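Side-chain contacts in insecticyanin-A (Manduca sexta, PDB 1Z24), which binds biliverdin IX gamma in a lipocalin barrel and, mixed with lipoprotein-bound carotenes, gives hornworms their green camouflage colour: residues 90-95 and 99-104; 56-61 and 65-70; 113-118 and 150-155. All coordinates share one frame; numbering follows the deposited sequence.

Interaction 1: residues 90-95 and 99-104; sequences MTFKFG and VNLVPW. With BLV (biliverdin IX gamma chromophore), chain B.
Met90 and Phe92 on one strand meet Val99 and Leu101 on the next, all four on the face of the sheet that carries the chromophore; Phe94 and Pro103 extend the surface that touches the pigment, while Thr91 and Asn100 pair on the other face. The Met90 chain runs out straight and then bends at its last torsion (chi3 -67°), which brings the terminal methyl to the proline ring, the two side chains crossing at about a right angle. There CE touches Pro103 CG at 3.8 Å, and the same methyl reaches the methine bridge, CHB, of the biliverdin. The ring of Phe92 and the side chain of Leu101 also cross nearly at right angles, CE2 lying 4.1 Å from Leu101 CD1. Leu101 spreads its two methyls against the pigment: CD1 lies 3.4 Å from the lactam oxygen OD of BLV, and CD2 packs on the root of a propionate arm. Phe94 takes the other propionate over one ring face, with CZ 3.6 Å from BLV CGD, and meets Val99 obliquely through CE1 and CG2, 3.8 Å apart. On the opposite face Thr91 and Asn100 lie side by side, pointing the same way, and Thr91 OG1 donates to Asn100 OD1 (2.8 Å) in the plane of the amide carbonyl. Four backbone bonds join Met90 to Leu101 and Phe92 to Val99, so these two pairs are hydrogen-bonded and Thr91–Asn100 is the non-hydrogen-bonded pair between them. The chemistry is thus divided by face: the hydroxyl–amide bond ties the strands on the side turned from the pigment, whereas the pocket side offers methyls, a thioether and aromatic carbon, consistent with holding the tetrapyrrole here mainly by van der Waals packing, its polar bonds coming from Arg97, Asn37 and Asn118.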
loop_
_atom_site.group_PDB
_atom_site.type_symbol
_atom_site.label_atom_id
_atom_site.label_comp_id
_atom_site.label_asym_id
_atom_site.label_seq_id
_atom_site.Cartn_x
_atom_site.Cartn_y
_atom_site.Cartn_z
ATOM N N MET A 90 18.959 -14.187 7.648
ATOM C CA MET A 90 19.247 -15.211 8.622
ATOM C C MET A 90 19.155 -16.512 7.873
ATOM O O MET A 90 18.145 -16.796 7.249
ATOM C CB MET A 90 18.231 -15.180 9.733
ATOM C CG MET A 90 18.342 -13.850 10.477
ATOM S SD MET A 90 17.297 -13.923 11.965
ATOM C CE MET A 90 15.584 -13.995 11.285
ATOM N N THR A 91 20.230 -17.270 7.905
ATOM C CA THR A 91 20.230 -18.496 7.205
ATOM C C THR A 91 20.366 -19.594 8.178
ATOM O O THR A 91 21.285 -19.640 9.023
ATOM C CB THR A 91 21.443 -18.518 6.329
ATOM O OG1 THR A 91 21.368 -17.429 5.403
ATOM C CG2 THR A 91 21.509 -19.866 5.611
ATOM N N PHE A 92 19.412 -20.473 8.040
ATOM C CA PHE A 92 19.309 -21.677 8.878
ATOM C C PHE A 92 19.285 -22.954 8.036
ATOM O O PHE A 92 18.731 -22.963 6.951
ATOM C CB PHE A 92 17.992 -21.698 9.686
ATOM C CG PHE A 92 17.957 -20.544 10.608
ATOM C CD1 PHE A 92 18.731 -20.530 11.773
ATOM C CD2 PHE A 92 17.184 -19.437 10.250
ATOM C CE1 PHE A 92 18.685 -19.413 12.607
ATOM C CE2 PHE A 92 17.114 -18.311 11.081
ATOM C CZ PHE A 92 17.875 -18.330 12.249
ATOM N N LYS A 93 19.871 -24.041 8.525
ATOM C CA LYS A 93 19.866 -25.271 7.757
ATOM C C LYS A 93 19.201 -26.398 8.514
ATOM O O LYS A 93 19.523 -26.611 9.675
ATOM C CB LYS A 93 21.278 -25.692 7.445
ATOM C CG LYS A 93 22.046 -24.699 6.598
ATOM C CD LYS A 93 23.533 -25.003 6.443
ATOM C CE LYS A 93 24.242 -24.101 5.444
ATOM N NZ LYS A 93 25.600 -23.760 5.902
ATOM N N PHE A 94 18.265 -27.110 7.861
ATOM C CA PHE A 94 17.604 -28.231 8.479
ATOM C C PHE A 94 18.028 -29.326 7.568
ATOM O O PHE A 94 17.418 -29.468 6.499
ATOM C CB PHE A 94 16.123 -28.016 8.348
ATOM C CG PHE A 94 15.815 -26.761 9.040
ATOM C CD1 PHE A 94 15.801 -25.593 8.280
ATOM C CD2 PHE A 94 15.579 -26.734 10.420
ATOM C CE1 PHE A 94 15.513 -24.368 8.885
ATOM C CE2 PHE A 94 15.285 -25.511 11.035
ATOM C CZ PHE A 94 15.261 -24.344 10.261
ATOM N N GLY A 95 19.082 -30.046 7.936
ATOM C CA GLY A 95 19.535 -31.091 7.011
ATOM C C GLY A 95 19.930 -30.405 5.693
ATOM O O GLY A 95 20.734 -29.483 5.698
ATOM N N VAL A 99 17.137 -22.322 4.676
ATOM C CA VAL A 99 16.205 -21.219 4.779
ATOM C C VAL A 99 16.939 -19.863 4.905
ATOM O O VAL A 99 17.924 -19.728 5.642
ATOM C CB VAL A 99 15.355 -21.563 5.987
ATOM C CG1 VAL A 99 14.603 -20.338 6.429
ATOM C CG2 VAL A 99 14.407 -22.747 5.646
ATOM N N ASN A 100 16.450 -18.874 4.152
ATOM C CA ASN A 100 16.967 -17.511 4.145
ATOM C C ASN A 100 15.875 -16.521 4.552
ATOM O O ASN A 100 15.082 -16.074 3.742
ATOM C CB ASN A 100 17.516 -17.120 2.823
ATOM C CG ASN A 100 18.703 -18.003 2.514
ATOM O OD1 ASN A 100 19.760 -17.935 3.108
ATOM N ND2 ASN A 100 18.527 -18.908 1.614
ATOM N N LEU A 101 15.831 -16.198 5.836
ATOM C CA LEU A 101 14.838 -15.267 6.357
ATOM C C LEU A 101 15.320 -13.835 6.267
ATOM O O LEU A 101 16.495 -13.508 6.562
ATOM C CB LEU A 101 14.326 -15.582 7.772
ATOM C CG LEU A 101 13.942 -17.070 7.928
ATOM C CD1 LEU A 101 13.505 -17.330 9.364
ATOM C CD2 LEU A 101 12.749 -17.406 6.998
ATOM N N VAL A 102 14.373 -12.973 5.884
ATOM C CA VAL A 102 14.706 -11.607 5.719
ATOM C C VAL A 102 13.842 -10.590 6.425
ATOM O O VAL A 102 12.910 -10.073 5.820
ATOM C CB VAL A 102 14.745 -11.289 4.179
ATOM C CG1 VAL A 102 15.220 -9.857 3.938
ATOM C CG2 VAL A 102 15.627 -12.220 3.366
ATOM N N PRO A 103 14.172 -10.248 7.658
ATOM C CA PRO A 103 13.382 -9.240 8.327
ATOM C C PRO A 103 13.793 -7.824 7.899
ATOM O O PRO A 103 14.950 -7.512 7.653
ATOM C CB PRO A 103 13.722 -9.375 9.803
ATOM C CG PRO A 103 14.611 -10.612 9.924
ATOM C CD PRO A 103 15.235 -10.784 8.557
ATOM N N TRP A 104 12.834 -6.963 7.798
ATOM C CA TRP A 104 13.108 -5.607 7.445
ATOM C C TRP A 104 12.969 -4.798 8.742
ATOM O O TRP A 104 11.993 -4.939 9.462
ATOM C CB TRP A 104 12.006 -5.016 6.493
ATOM C CG TRP A 104 12.045 -5.655 5.145
ATOM C CD1 TRP A 104 12.232 -6.990 4.916
ATOM C CD2 TRP A 104 11.872 -5.041 3.869
ATOM N NE1 TRP A 104 12.210 -7.247 3.570
ATOM C CE2 TRP A 104 11.951 -6.054 2.896
ATOM C CE3 TRP A 104 11.583 -3.754 3.458
ATOM C CZ2 TRP A 104 11.774 -5.787 1.516
ATOM C CZ3 TRP A 104 11.443 -3.462 2.118
ATOM C CH2 TRP A 104 11.509 -4.479 1.160
HETATM N NA BLV B . 10.556 -15.547 11.112
HETATM C C1A BLV B . 9.977 -16.037 9.990
HETATM C C2A BLV B . 10.135 -15.177 8.830
HETATM C C3A BLV B . 10.863 -14.110 9.267
HETATM C C4A BLV B . 11.110 -14.352 10.702
HETATM C CMA BLV B . 11.302 -12.806 8.501
HETATM O OA BLV B . 9.395 -17.101 9.972
HETATM C CAA BLV B . 9.564 -15.409 7.490
HETATM C CBA BLV B . 8.121 -15.039 7.665
HETATM C CGA BLV B . 7.358 -15.427 6.398
HETATM O O1A BLV B . 7.035 -14.613 5.577
HETATM O O2A BLV B . 7.111 -16.576 6.208
HETATM C CHB BLV B . 11.796 -13.448 11.511
HETATM N NB BLV B . 11.849 -14.591 13.672
HETATM C C1B BLV B . 11.933 -13.460 12.889
HETATM C C2B BLV B . 12.224 -12.298 13.692
HETATM C C3B BLV B . 12.305 -12.740 14.947
HETATM C C4B BLV B . 12.053 -14.185 14.931
HETATM C CMB BLV B . 12.411 -10.876 13.188
HETATM C CAB BLV B . 12.581 -11.905 16.162
HETATM C CBB BLV B . 11.815 -12.245 17.249
HETATM C CHC BLV B . 12.109 -14.992 16.075
HETATM N NC BLV B . 11.507 -17.241 15.404
HETATM C C1C BLV B . 12.062 -16.345 16.255
HETATM C C2C BLV B . 12.586 -17.006 17.461
HETATM C C3C BLV B . 12.412 -18.327 17.386
HETATM C C4C BLV B . 11.711 -18.489 16.049
HETATM C CMC BLV B . 13.299 -16.313 18.525
HETATM C CAC BLV B . 12.731 -19.509 18.323
HETATM C CBC BLV B . 12.905 -20.757 17.827
HETATM C CHD BLV B . 11.208 -19.733 15.530
HETATM N ND BLV B . 11.599 -19.327 13.124
HETATM C C1D BLV B . 11.167 -20.139 14.211
HETATM C C2D BLV B . 10.715 -21.470 13.701
HETATM C C3D BLV B . 10.870 -21.462 12.333
HETATM C C4D BLV B . 11.416 -20.153 12.022
HETATM C CMD BLV B . 10.163 -22.620 14.488
HETATM O OD BLV B . 11.694 -19.811 10.897
HETATM C CAD BLV B . 10.568 -22.564 11.398
HETATM C CBD BLV B . 11.878 -23.224 11.011
HETATM C CGD BLV B . 11.675 -24.263 9.849
HETATM O O1D BLV B . 11.516 -25.414 10.105
HETATM O O2D BLV B . 11.649 -23.917 8.683
#

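Interaction 2: residues 56-61 and 65-70. With BLV (biliverdin IX gamma chromophore), chain B.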
loop_
_atom_site.group_PDB
_atom_site.type_symbol
_atom_site.label_atom_id
_atom_site.label_comp_id
_atom_site.label_asym_id
_atom_site.label_seq_id
_atom_site.Cartn_x
_atom_site.Cartn_y
_atom_site.Cartn_z
ATOM N N SER A 56 26.178 -14.035 13.732
ATOM C CA SER A 56 25.447 -15.281 13.899
ATOM C C SER A 56 24.149 -15.072 14.651
ATOM O O SER A 56 23.929 -14.041 15.281
ATOM C CB SER A 56 26.258 -16.295 14.640
ATOM O OG SER A 56 26.528 -15.863 15.928
ATOM N N VAL A 57 23.265 -16.041 14.593
ATOM C CA VAL A 57 22.002 -15.887 15.301
ATOM C C VAL A 57 21.678 -17.083 16.182
ATOM O O VAL A 57 21.955 -18.226 15.850
ATOM C CB VAL A 57 20.819 -15.474 14.367
ATOM C CG1 VAL A 57 20.952 -16.011 12.969
ATOM C CG2 VAL A 57 19.470 -15.907 14.883
ATOM N N TYR A 58 21.080 -16.806 17.308
ATOM C CA TYR A 58 20.665 -17.808 18.201
ATOM C C TYR A 58 19.212 -17.447 18.554
ATOM O O TYR A 58 18.935 -16.459 19.231
ATOM C CB TYR A 58 21.556 -17.851 19.459
ATOM C CG TYR A 58 21.029 -18.899 20.424
ATOM C CD1 TYR A 58 21.453 -20.225 20.328
ATOM C CD2 TYR A 58 20.134 -18.594 21.439
ATOM C CE1 TYR A 58 20.983 -21.226 21.169
ATOM C CE2 TYR A 58 19.660 -19.576 22.313
ATOM C CZ TYR A 58 20.089 -20.887 22.168
ATOM O OH TYR A 58 19.685 -21.842 23.033
ATOM N N ASN A 59 18.261 -18.244 18.080
ATOM C CA ASN A 59 16.882 -17.970 18.391
ATOM C C ASN A 59 16.318 -19.053 19.300
ATOM O O ASN A 59 16.581 -20.260 19.135
ATOM C CB ASN A 59 15.990 -18.083 17.129
ATOM C CG ASN A 59 15.924 -16.921 16.149
ATOM O OD1 ASN A 59 16.211 -15.727 16.495
ATOM N ND2 ASN A 59 15.544 -17.299 14.853
ATOM N N SER A 60 15.503 -18.638 20.251
ATOM C CA SER A 60 14.910 -19.587 21.123
ATOM C C SER A 60 13.603 -19.157 21.713
ATOM O O SER A 60 13.268 -17.991 21.839
ATOM C CB SER A 60 15.839 -19.984 22.286
ATOM O OG SER A 60 15.866 -19.004 23.333
ATOM N N PHE A 61 12.885 -20.170 22.115
ATOM C CA PHE A 61 11.621 -20.023 22.761
ATOM C C PHE A 61 11.338 -21.285 23.534
ATOM O O PHE A 61 12.048 -22.291 23.413
ATOM C CB PHE A 61 10.476 -19.494 21.942
ATOM C CG PHE A 61 10.057 -20.310 20.751
ATOM C CD1 PHE A 61 10.171 -21.711 20.697
ATOM C CD2 PHE A 61 9.476 -19.654 19.663
ATOM C CE1 PHE A 61 9.735 -22.444 19.592
ATOM C CE2 PHE A 61 9.013 -20.376 18.553
ATOM C CZ PHE A 61 9.144 -21.777 18.504
ATOM N N GLY A 65 7.835 -26.621 28.494
ATOM C CA GLY A 65 9.012 -27.022 29.226
ATOM C C GLY A 65 10.221 -27.298 28.397
ATOM O O GLY A 65 11.285 -27.617 28.910
ATOM N N VAL A 66 10.058 -27.167 27.118
ATOM C CA VAL A 66 11.193 -27.415 26.274
ATOM C C VAL A 66 11.666 -26.169 25.595
ATOM O O VAL A 66 10.878 -25.381 25.035
ATOM C CB VAL A 66 10.806 -28.331 25.155
ATOM C CG1 VAL A 66 12.089 -28.562 24.335
ATOM C CG2 VAL A 66 10.275 -29.566 25.870
ATOM N N LYS A 67 12.964 -26.024 25.640
ATOM C CA LYS A 67 13.501 -24.881 25.022
ATOM C C LYS A 67 13.962 -25.230 23.666
ATOM O O LYS A 67 14.983 -25.898 23.527
ATOM C CB LYS A 67 14.679 -24.275 25.749
ATOM C CG LYS A 67 15.018 -22.857 25.310
ATOM C CD LYS A 67 16.483 -22.506 25.146
ATOM C CE LYS A 67 17.461 -22.533 26.314
ATOM N NZ LYS A 67 18.028 -21.201 26.660
ATOM N N GLU A 68 13.231 -24.743 22.683
ATOM C CA GLU A 68 13.638 -24.989 21.317
ATOM C C GLU A 68 14.457 -23.831 20.765
ATOM O O GLU A 68 14.159 -22.615 20.960
ATOM C CB GLU A 68 12.475 -25.309 20.410
ATOM C CG GLU A 68 11.714 -26.487 20.951
ATOM C CD GLU A 68 10.440 -26.684 20.181
ATOM O OE1 GLU A 68 10.177 -26.052 19.179
ATOM O OE2 GLU A 68 9.647 -27.569 20.694
ATOM N N TYR A 69 15.519 -24.219 20.041
ATOM C CA TYR A 69 16.341 -23.184 19.496
ATOM C C TYR A 69 16.845 -23.452 18.094
ATOM O O TYR A 69 16.738 -24.567 17.575
ATOM C CB TYR A 69 17.457 -22.886 20.473
ATOM C CG TYR A 69 18.334 -24.062 20.620
ATOM C CD1 TYR A 69 19.518 -24.063 19.879
ATOM C CD2 TYR A 69 18.006 -25.126 21.479
ATOM C CE1 TYR A 69 20.404 -25.138 19.996
ATOM C CE2 TYR A 69 18.880 -26.212 21.615
ATOM C CZ TYR A 69 20.071 -26.192 20.864
ATOM O OH TYR A 69 20.976 -27.222 20.940
ATOM N N MET A 70 17.384 -22.389 17.488
ATOM C CA MET A 70 17.916 -22.446 16.135
ATOM C C MET A 70 19.173 -21.634 16.079
ATOM O O MET A 70 19.225 -20.529 16.629
ATOM C CB MET A 70 17.004 -21.639 15.195
ATOM C CG MET A 70 15.600 -22.138 15.102
ATOM S SD MET A 70 14.467 -20.929 14.361
ATOM C CE MET A 70 14.748 -21.070 12.617
HETATM N NA BLV B . 10.556 -15.547 11.112
HETATM C C1A BLV B . 9.977 -16.037 9.990
HETATM C C2A BLV B . 10.135 -15.177 8.830
HETATM C C3A BLV B . 10.863 -14.110 9.267
HETATM C C4A BLV B . 11.110 -14.352 10.702
HETATM C CMA BLV B . 11.302 -12.806 8.501
HETATM O OA BLV B . 9.395 -17.101 9.972
HETATM C CAA BLV B . 9.564 -15.409 7.490
HETATM C CBA BLV B . 8.121 -15.039 7.665
HETATM C CGA BLV B . 7.358 -15.427 6.398
HETATM O O1A BLV B . 7.035 -14.613 5.577
HETATM O O2A BLV B . 7.111 -16.576 6.208
HETATM C CHB BLV B . 11.796 -13.448 11.511
HETATM N NB BLV B . 11.849 -14.591 13.672
HETATM C C1B BLV B . 11.933 -13.460 12.889
HETATM C C2B BLV B . 12.224 -12.298 13.692
HETATM C C3B BLV B . 12.305 -12.740 14.947
HETATM C C4B BLV B . 12.053 -14.185 14.931
HETATM C CMB BLV B . 12.411 -10.876 13.188
HETATM C CAB BLV B . 12.581 -11.905 16.162
HETATM C CBB BLV B . 11.815 -12.245 17.249
HETATM C CHC BLV B . 12.109 -14.992 16.075
HETATM N NC BLV B . 11.507 -17.241 15.404
HETATM C C1C BLV B . 12.062 -16.345 16.255
HETATM C C2C BLV B . 12.586 -17.006 17.461
HETATM C C3C BLV B . 12.412 -18.327 17.386
HETATM C C4C BLV B . 11.711 -18.489 16.049
HETATM C CMC BLV B . 13.299 -16.313 18.525
HETATM C CAC BLV B . 12.731 -19.509 18.323
HETATM C CBC BLV B . 12.905 -20.757 17.827
HETATM C CHD BLV B . 11.208 -19.733 15.530
HETATM N ND BLV B . 11.599 -19.327 13.124
HETATM C C1D BLV B . 11.167 -20.139 14.211
HETATM C C2D BLV B . 10.715 -21.470 13.701
HETATM C C3D BLV B . 10.870 -21.462 12.333
HETATM C C4D BLV B . 11.416 -20.153 12.022
HETATM C CMD BLV B . 10.163 -22.620 14.488
HETATM O OD BLV B . 11.694 -19.811 10.897
HETATM C CAD BLV B . 10.568 -22.564 11.398
HETATM C CBD BLV B . 11.878 -23.224 11.011
HETATM C CGD BLV B . 11.675 -24.263 9.849
HETATM O O1D BLV B . 11.516 -25.414 10.105
HETATM O O2D BLV B . 11.649 -23.917 8.683
#
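Strands 56-61 and 66-70 run antiparallel, their axes 4.6 Å apart at closest and 157° between directions, with Asn59–Met70 and Phe61–Glu68 as hydrogen-bonded pairs and Ser60–Tyr69 as the non-hydrogen-bonded pair between them. Asn59, Phe61 and Met70 turn to the pigment. Met70 SD sits 3.4 Å from BLV C1D, and a bend at chi3 (80°) folds its methyl over the same terminal lactam ring. Asn59 crosses Met70 obliquely, ND2 to SD 3.8 Å, and sets its CB 3.5 Å from BLV CMC. The Phe61 ring carries the vinyl carbon CAC over one face, while Glu68 OE1 approaches its edge in the ring plane, 3.7 Å from CE1; ring and carboxylate are well out of parallel. On the other face the rings of Tyr58 and Tyr69 are nearly parallel (25°) but slid so far that they barely overlap, with centroids 5.4 Å apart. Lys67 curls beside them, its CD near Ser60 CB. Strand 179-182 touches Tyr69 through Thr180 and Ser182. Such a hairpin, with one face turned into the barrel and the other away from it, is characteristic of the lipocalin calyx, here lining the biliverdin pocket.

Interaction 3: residues 113-118 and 150-155. With BLV (biliverdin IX gamma chromophore), chain B.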
loop_
_atom_site.group_PDB
_atom_site.type_symbol
_atom_site.label_atom_id
_atom_site.label_comp_id
_atom_site.label_asym_id
_atom_site.label_seq_id
_atom_site.Cartn_x
_atom_site.Cartn_y
_atom_site.Cartn_z
ATOM N N TYR A 113 14.702 -0.568 21.531
ATOM C CA TYR A 113 13.631 -1.195 20.773
ATOM C C TYR A 113 13.948 -1.248 19.293
ATOM O O TYR A 113 14.802 -0.505 18.757
ATOM C CB TYR A 113 12.296 -0.366 20.947
ATOM C CG TYR A 113 12.331 0.867 20.060
ATOM C CD1 TYR A 113 11.871 0.850 18.732
ATOM C CD2 TYR A 113 12.869 2.060 20.552
ATOM C CE1 TYR A 113 11.996 1.973 17.908
ATOM C CE2 TYR A 113 12.986 3.204 19.760
ATOM C CZ TYR A 113 12.551 3.143 18.433
ATOM O OH TYR A 113 12.666 4.247 17.664
ATOM N N ALA A 114 13.207 -2.132 18.653
ATOM C CA ALA A 114 13.272 -2.320 17.224
ATOM C C ALA A 114 11.899 -2.716 16.734
ATOM O O ALA A 114 11.187 -3.443 17.421
ATOM C CB ALA A 114 14.263 -3.366 16.693
ATOM N N ILE A 115 11.530 -2.239 15.540
ATOM C CA ILE A 115 10.264 -2.585 14.891
ATOM C C ILE A 115 10.658 -3.252 13.575
ATOM O O ILE A 115 11.182 -2.593 12.650
ATOM C CB ILE A 115 9.276 -1.446 14.712
ATOM C CG1 ILE A 115 8.977 -0.833 16.072
ATOM C CG2 ILE A 115 7.973 -1.933 14.117
ATOM C CD1 ILE A 115 8.325 0.533 15.876
ATOM N N ASN A 116 10.437 -4.580 13.523
ATOM C CA ASN A 116 10.761 -5.439 12.370
ATOM C C ASN A 116 9.522 -5.861 11.613
ATOM O O ASN A 116 8.443 -5.952 12.188
ATOM C CB ASN A 116 11.574 -6.675 12.823
ATOM C CG ASN A 116 13.028 -6.328 13.086
ATOM O OD1 ASN A 116 13.888 -7.189 13.128
ATOM N ND2 ASN A 116 13.288 -5.112 13.255
ATOM N N TYR A 117 9.682 -6.118 10.326
ATOM C CA TYR A 117 8.528 -6.491 9.532
ATOM C C TYR A 117 8.873 -7.285 8.294
ATOM O O TYR A 117 10.003 -7.372 7.949
ATOM C CB TYR A 117 8.079 -5.106 9.023
ATOM C CG TYR A 117 7.148 -4.944 7.805
ATOM C CD1 TYR A 117 5.783 -4.721 7.999
ATOM C CD2 TYR A 117 7.649 -4.970 6.500
ATOM C CE1 TYR A 117 4.895 -4.535 6.934
ATOM C CE2 TYR A 117 6.786 -4.773 5.421
ATOM C CZ TYR A 117 5.424 -4.552 5.645
ATOM O OH TYR A 117 4.596 -4.355 4.586
ATOM N N ASN A 118 7.891 -7.874 7.641
ATOM C CA ASN A 118 8.085 -8.623 6.408
ATOM C C ASN A 118 6.734 -8.706 5.703
ATOM O O ASN A 118 5.716 -8.509 6.332
ATOM C CB ASN A 118 8.899 -9.904 6.357
ATOM C CG ASN A 118 8.028 -11.139 6.362
ATOM O OD1 ASN A 118 7.195 -11.350 7.257
ATOM N ND2 ASN A 118 8.277 -11.986 5.395
ATOM N N ASP A 150 5.136 3.437 20.691
ATOM C CA ASP A 150 3.819 3.692 20.206
ATOM C C ASP A 150 3.742 4.827 19.225
ATOM O O ASP A 150 2.901 4.831 18.339
ATOM C CB ASP A 150 2.926 4.209 21.325
ATOM C CG ASP A 150 2.449 3.217 22.345
ATOM O OD1 ASP A 150 2.047 3.629 23.442
ATOM O OD2 ASP A 150 2.519 1.930 21.957
ATOM N N ASN A 151 4.573 5.815 19.398
ATOM C CA ASN A 151 4.492 6.934 18.478
ATOM C C ASN A 151 5.137 6.617 17.148
ATOM O O ASN A 151 4.716 7.092 16.099
ATOM C CB ASN A 151 5.188 8.099 19.106
ATOM C CG ASN A 151 4.196 8.939 19.889
ATOM O OD1 ASN A 151 3.646 9.914 19.356
ATOM N ND2 ASN A 151 3.950 8.570 21.155
ATOM N N VAL A 152 6.173 5.804 17.198
ATOM C CA VAL A 152 6.861 5.425 15.980
ATOM C C VAL A 152 5.928 4.525 15.144
ATOM O O VAL A 152 5.723 4.728 13.901
ATOM C CB VAL A 152 8.221 4.769 16.314
ATOM C CG1 VAL A 152 8.778 4.035 15.103
ATOM C CG2 VAL A 152 9.295 5.805 16.602
ATOM N N LEU A 153 5.381 3.541 15.847
ATOM C CA LEU A 153 4.463 2.613 15.229
ATOM C C LEU A 153 3.354 3.340 14.514
ATOM O O LEU A 153 3.009 2.985 13.427
ATOM C CB LEU A 153 3.661 1.822 16.244
ATOM C CG LEU A 153 4.196 0.451 16.395
ATOM C CD1 LEU A 153 3.196 -0.166 17.307
ATOM C CD2 LEU A 153 4.241 -0.305 15.070
ATOM N N LYS A 154 2.911 4.385 15.117
ATOM C CA LYS A 154 1.886 5.159 14.495
ATOM C C LYS A 154 2.275 5.670 13.086
ATOM O O LYS A 154 1.495 5.691 12.144
ATOM C CB LYS A 154 1.759 6.355 15.386
ATOM C CG LYS A 154 0.350 6.787 15.591
ATOM C CD LYS A 154 0.223 8.212 16.133
ATOM C CE LYS A 154 -1.100 8.925 15.807
ATOM N NZ LYS A 154 -1.086 9.753 14.570
ATOM N N THR A 155 3.537 5.979 12.899
ATOM C CA THR A 155 3.886 6.431 11.582
ATOM C C THR A 155 3.833 5.308 10.579
ATOM O O THR A 155 3.970 5.506 9.400
ATOM C CB THR A 155 5.205 7.103 11.563
ATOM O OG1 THR A 155 6.125 6.053 11.741
ATOM C CG2 THR A 155 5.187 7.952 12.834
HETATM N NA BLV B . 10.556 -15.547 11.112
HETATM C C1A BLV B . 9.977 -16.037 9.990
HETATM C C2A BLV B . 10.135 -15.177 8.830
HETATM C C3A BLV B . 10.863 -14.110 9.267
HETATM C C4A BLV B . 11.110 -14.352 10.702
HETATM C CMA BLV B . 11.302 -12.806 8.501
HETATM O OA BLV B . 9.395 -17.101 9.972
HETATM C CAA BLV B . 9.564 -15.409 7.490
HETATM C CBA BLV B . 8.121 -15.039 7.665
HETATM C CGA BLV B . 7.358 -15.427 6.398
HETATM O O1A BLV B . 7.035 -14.613 5.577
HETATM O O2A BLV B . 7.111 -16.576 6.208
HETATM C CHB BLV B . 11.796 -13.448 11.511
HETATM N NB BLV B . 11.849 -14.591 13.672
HETATM C C1B BLV B . 11.933 -13.460 12.889
HETATM C C2B BLV B . 12.224 -12.298 13.692
HETATM C C3B BLV B . 12.305 -12.740 14.947
HETATM C C4B BLV B . 12.053 -14.185 14.931
HETATM C CMB BLV B . 12.411 -10.876 13.188
HETATM C CAB BLV B . 12.581 -11.905 16.162
HETATM C CBB BLV B . 11.815 -12.245 17.249
HETATM C CHC BLV B . 12.109 -14.992 16.075
HETATM N NC BLV B . 11.507 -17.241 15.404
HETATM C C1C BLV B . 12.062 -16.345 16.255
HETATM C C2C BLV B . 12.586 -17.006 17.461
HETATM C C3C BLV B . 12.412 -18.327 17.386
HETATM C C4C BLV B . 11.711 -18.489 16.049
HETATM C CMC BLV B . 13.299 -16.313 18.525
HETATM C CAC BLV B . 12.731 -19.509 18.323
HETATM C CBC BLV B . 12.905 -20.757 17.827
HETATM C CHD BLV B . 11.208 -19.733 15.530
HETATM N ND BLV B . 11.599 -19.327 13.124
HETATM C C1D BLV B . 11.167 -20.139 14.211
HETATM C C2D BLV B . 10.715 -21.470 13.701
HETATM C C3D BLV B . 10.870 -21.462 12.333
HETATM C C4D BLV B . 11.416 -20.153 12.022
HETATM C CMD BLV B . 10.163 -22.620 14.488
HETATM O OD BLV B . 11.694 -19.811 10.897
HETATM C CAD BLV B . 10.568 -22.564 11.398
HETATM C CBD BLV B . 11.878 -23.224 11.011
HETATM C CGD BLV B . 11.675 -24.263 9.849
HETATM O O1D BLV B . 11.516 -25.414 10.105
HETATM O O2D BLV B . 11.649 -23.917 8.683
#
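A single helix packed against the outside of an antiparallel barrel is a hallmark of the lipocalin fold, and here Val152 and Leu153 of that helix meet Tyr113 and Ile115 of strand 113-118. The axes of the two segments pass 10.1 Å apart at a shallow 27°, so the contact is made entirely by side-chain ends. Ile115 touches both helix residues: its CD1 meets Val152 CG1 at 3.6 Å, the two side chains sliding past each other in opposite directions, and lies 4.2 Å from Leu153 CG, which it meets obliquely. With chi1 near -57°, Ile115 sends CG1 and its methyl to the helix and places CG2 beside Leu153 CD2. The phenol of Tyr113 slants across the other branch of valine, OH to Val152 CG2 3.9 Å. Val152 O, meanwhile, accepts from both the backbone N and OG1 (2.6 Å) of Thr155. Farther along the strand, Asn118 ND2 donates an almost straight bond (169°) to the propionate oxygen O1A of BLV, and its OD1 is bonded to His131. Around the helix contact, Val152 also rests on Ala107 of strand 97-108, Tyr113 on Val148 and Val149 one turn back, and Leu153 on Phe165.

Overall arrangement
Interactions 1 and 2 are hairpin contacts in the same curled sheet: strands 66-76 and 88-94 are neighbours, and the Phe92 ring packs on Met70 and, one strand further, on Val57 and Asn59. Interaction 3 lies across the chain's centre and joins interaction 1 through strand 97-108, where Trp104 O probably accepts from Tyr117 N. All three are partly buried. The hairpins, bonded through their backbones, have one face in the pocket, with mostly apolar and sulfur groups in interaction 1, joined by an amide and a carboxylate in interaction 2. Interaction 3, between barrel wall and helix, has buried strand residues and partly exposed helix ones, held by van der Waals packing, methyl on methyl with one phenol oxygen against a valine.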